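Local coordinates for general odorant-binding protein 28a (Drosophila melanogaster, PDB 6QQ4) that probably binds and carries odorants and pheromones as a small secreted helical protein, and is involved in detecting the floral odour beta-ionone, at residues A[54-57]-A[61-64]; A[65-70]-A[79-84]. All coordinates share one frame; numbering follows the deposited sequence.

Interaction 1 of 2, residues A[54-57]-A[61-64]; sequences ILDA and LDTE
The carboxylates of Asp56 and Asp62 sit at nearly a right angle, their planes turned about 81° apart, so the faces do not stack. Their outer oxygens approach without contact, Asp56 OD2 lying 4.3 Å from Asp62 OD2. Asp56 OD2 accepts a hydrogen bond from a water (2.7 Å), which also donates to Leu61 O and so links the two arms of the loop. With CG between the backbone N and carbonyl carbon (chi1 64°), Asp56 stays folded over its own turn, where OD1 accepts from Asn58 N and Lys60 N. Asp62 closes an Asx turn, OD1 receiving Glu64 N at 3.3 Å.

The backbones meet between the acids and the apolar side chains, where Leu55 and Leu61 form a single bridge in this tight loop. Asp62 N reaches Ile54 O at 2.6 Å, almost straight (167°) but above the carbonyl plane, and Leu61 CA gives the same oxygen a C-H contact at 3.2 Å. The branched side chains of Ile54 and Leu61 run side by side, Ile54 CG1 meeting Leu61 CD1 at 3.6 Å, and suit the inner side that faces Met49 and Phe111. Polar and apolar groups thus sort to different sides of the loop. The closeness of two acids would tend to raise their proton affinity, an effect that the donors to Asp56 and Asp62 probably offset.

Interaction 2 of 2, residues A[65-70]-A[79-84]; sequences AGHEKA and AKLKIA
Leu81 spreads its two methyls over the neighbouring helix, CD1 against Ala70 and CD2 against the His67 ring. CD1 comes to 3.6 Å from Ala70 C and 3.7 Å from Ala70 CB, touching both backbone and side chain, while CD2 approaches His67 ND1 at 3.8 Å. The methyl meets the imidazole at a slant, and the contact is one of van der Waals type. Both side chains extend from their helices with CG opposite the backbone N (chi1 164° in His67). In Leu81 the second torsion, 32°, departs from a staggered value, a twist that accompanies the placing of one methyl on each partner.

One turn further along helix 78-91, Ala84 meets the same alanine, CB to CB at 3.9 Å. Small residues suit this place: the methyls of Ala70 and Ala84 are short enough to let the backbones approach, with their CA atoms 5.8 Å apart, whereas the longer Leu81 bridges the wider separation beside them. The short segments cross almost at right angles (101°), their axes 9.8 Å apart, so the contact is compact and confined to a few side chains.

Helix 66-74 and helix 78-91 are successive in the chain, and Thr74 continues the interface, packing on both Leu81 and Ala84. Lys82 points from the other side of its helix, where it forms a salt bridge with Glu86. This is a corner between consecutive helices in the all-helical PBP/GOBP fold. Its chemistry is apolar at Ala70 and Leu81, which are buried, and gives way to the exposed His67 at its outer end; the segments probably owe their association to shape fit and exclusion of water, with the short link between the helices also keeping them close.

In the fold
Interaction 1 closes just before interaction 2 opens, and their centres are about 14 Å apart. Lys69, whose side chain leads away from helix 78-91, joins them: Lys69 NZ probably hydrogen-bonds Glu64 O at 2.6 Å and makes a weak bond to Gly53 O, with Asp62 OD1 a more distant ionic partner. The start of helix 66-74 is thus tied back to the loop that precedes it. The side chains of Ile54 and Ala84 each come within about 4 Å of bound pentaethylene glycol, nearest atoms, which probably comes from the crystallisation liquor but may mark a pocket. Each contact thus offers an apolar side chain to the glycol, which fits, without proving, a place at the edge of the ligand cavity expected of this family.

Interaction 1 of 2, residues A[54-57]-A[61-64]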
# COMPACT_ATOMS: atom_id res chain seq x y z
N ILE A 54 -3.26 6.19 4.17
CA ILE A 54 -1.93 6.53 3.68
C ILE A 54 -2.06 7.26 2.33
O ILE A 54 -1.21 8.08 1.97
CB ILE A 54 -1.02 5.26 3.57
CG1 ILE A 54 0.40 5.62 3.10
CG2 ILE A 54 -1.67 4.16 2.71
CD1 ILE A 54 1.20 6.55 4.05
N LEU A 55 -3.15 7.00 1.63
CA LEU A 55 -3.50 7.77 0.44
C LEU A 55 -4.72 8.63 0.74
O LEU A 55 -5.74 8.12 1.19
CB LEU A 55 -3.78 6.85 -0.75
CG LEU A 55 -4.01 7.54 -2.09
CD1 LEU A 55 -2.77 8.28 -2.48
CD2 LEU A 55 -4.41 6.50 -3.18
N ASP A 56 -4.64 9.93 0.48
CA ASP A 56 -5.75 10.81 0.83
C ASP A 56 -6.68 11.05 -0.36
O ASP A 56 -6.39 10.63 -1.48
CB ASP A 56 -5.25 12.15 1.39
CG ASP A 56 -4.45 12.98 0.39
OD1 ASP A 56 -4.78 12.99 -0.82
OD2 ASP A 56 -3.49 13.65 0.82
N ALA A 57 -7.78 11.74 -0.08
CA ALA A 57 -8.86 12.00 -1.03
C ALA A 57 -8.43 12.77 -2.27
O ALA A 57 -9.18 12.83 -3.25
CB ALA A 57 -9.99 12.76 -0.31
N LEU A 61 0.12 10.89 -0.97
CA LEU A 61 0.47 10.14 0.24
C LEU A 61 0.30 11.04 1.47
O LEU A 61 0.70 12.21 1.45
CB LEU A 61 1.90 9.61 0.16
CG LEU A 61 2.16 8.26 0.84
CD1 LEU A 61 1.57 7.13 -0.01
CD2 LEU A 61 3.64 8.05 1.08
N ASP A 62 -0.30 10.49 2.52
CA ASP A 62 -0.52 11.20 3.77
C ASP A 62 0.20 10.49 4.91
O ASP A 62 -0.27 9.46 5.40
CB ASP A 62 -2.02 11.30 4.07
CG ASP A 62 -2.34 12.31 5.16
OD1 ASP A 62 -1.56 12.45 6.12
OD2 ASP A 62 -3.40 12.97 5.04
N THR A 63 1.33 11.04 5.33
CA THR A 63 2.19 10.37 6.30
C THR A 63 1.91 10.72 7.75
O THR A 63 2.52 10.14 8.65
CB THR A 63 3.66 10.66 6.02
OG1 THR A 63 3.84 12.08 5.92
CG2 THR A 63 4.11 9.97 4.72
N GLU A 64 0.99 11.65 7.99
CA GLU A 64 0.56 11.97 9.35
C GLU A 64 -0.05 10.74 10.02
O GLU A 64 -0.44 9.80 9.33
CB GLU A 64 -0.45 13.13 9.35
O HOH W 1 -1.05 14.23 1.92

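Interaction 2 of 2, residues A[65-70]-A[79-84]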
# COMPACT_ATOMS: atom_id res chain seq x y z
N ALA A 65 -0.15 10.76 11.35
CA ALA A 65 -0.56 9.58 12.12
C ALA A 65 0.32 8.39 11.76
O ALA A 65 -0.18 7.31 11.39
CB ALA A 65 -2.04 9.26 11.90
N GLY A 66 1.63 8.60 11.86
CA GLY A 66 2.63 7.63 11.44
C GLY A 66 2.37 6.19 11.83
O GLY A 66 2.14 5.35 10.95
N HIS A 67 2.40 5.90 13.13
CA HIS A 67 2.29 4.53 13.63
C HIS A 67 1.06 3.79 13.12
O HIS A 67 1.17 2.66 12.65
CB HIS A 67 2.26 4.52 15.16
CG HIS A 67 1.76 3.22 15.73
ND1 HIS A 67 2.59 2.15 15.97
CD2 HIS A 67 0.52 2.82 16.08
CE1 HIS A 67 1.88 1.14 16.45
NE2 HIS A 67 0.62 1.52 16.53
N GLU A 68 -0.10 4.43 13.24
CA GLU A 68 -1.36 3.82 12.84
C GLU A 68 -1.30 3.40 11.37
O GLU A 68 -1.87 2.38 11.01
CB GLU A 68 -2.53 4.78 13.08
N LYS A 69 -0.59 4.17 10.56
CA LYS A 69 -0.42 3.88 9.13
C LYS A 69 0.59 2.76 8.86
O LYS A 69 0.26 1.73 8.27
CB LYS A 69 0.01 5.15 8.38
CG LYS A 69 -1.13 6.00 7.82
CD LYS A 69 -1.92 6.70 8.91
CE LYS A 69 -2.83 7.79 8.35
NZ LYS A 69 -2.07 8.84 7.60
N ALA A 70 1.83 2.99 9.28
CA ALA A 70 2.92 2.05 9.02
C ALA A 70 2.66 0.66 9.63
O ALA A 70 3.06 -0.36 9.04
CB ALA A 70 4.24 2.62 9.55
N ALA A 79 11.88 -2.45 15.01
CA ALA A 79 12.88 -2.29 13.95
C ALA A 79 12.22 -2.18 12.56
O ALA A 79 12.55 -1.26 11.79
CB ALA A 79 13.87 -3.45 13.97
N LYS A 80 11.30 -3.10 12.27
CA LYS A 80 10.53 -3.06 11.03
C LYS A 80 9.75 -1.78 10.91
O LYS A 80 9.82 -1.08 9.88
CB LYS A 80 9.53 -4.22 10.96
CG LYS A 80 10.10 -5.57 10.59
CD LYS A 80 9.00 -6.62 10.66
CE LYS A 80 9.51 -8.01 10.33
NZ LYS A 80 8.52 -9.05 10.70
N LEU A 81 8.99 -1.48 11.96
CA LEU A 81 8.09 -0.35 11.97
C LEU A 81 8.84 0.92 11.68
O LEU A 81 8.37 1.77 10.94
CB LEU A 81 7.39 -0.24 13.33
CG LEU A 81 6.03 0.41 13.44
CD1 LEU A 81 5.22 0.20 12.19
CD2 LEU A 81 5.31 -0.19 14.64
N LYS A 82 10.04 1.04 12.26
CA LYS A 82 10.85 2.23 12.06
C LYS A 82 11.16 2.39 10.58
O LYS A 82 11.09 3.49 10.05
CB LYS A 82 12.14 2.16 12.87
CG LYS A 82 13.09 3.34 12.64
CD LYS A 82 14.43 3.15 13.34
CE LYS A 82 15.14 1.87 12.88
NZ LYS A 82 15.35 1.78 11.39
N ILE A 83 11.51 1.30 9.92
CA ILE A 83 11.88 1.34 8.50
C ILE A 83 10.73 1.80 7.61
O ILE A 83 10.91 2.63 6.72
CB ILE A 83 12.36 -0.03 8.03
CG1 ILE A 83 13.63 -0.44 8.78
CG2 ILE A 83 12.59 -0.02 6.52
CD1 ILE A 83 14.18 -1.78 8.36
N ALA A 84 9.54 1.26 7.85
CA ALA A 84 8.34 1.66 7.12
C ALA A 84 8.11 3.15 7.24
O ALA A 84 7.81 3.83 6.25
CB ALA A 84 7.14 0.90 7.63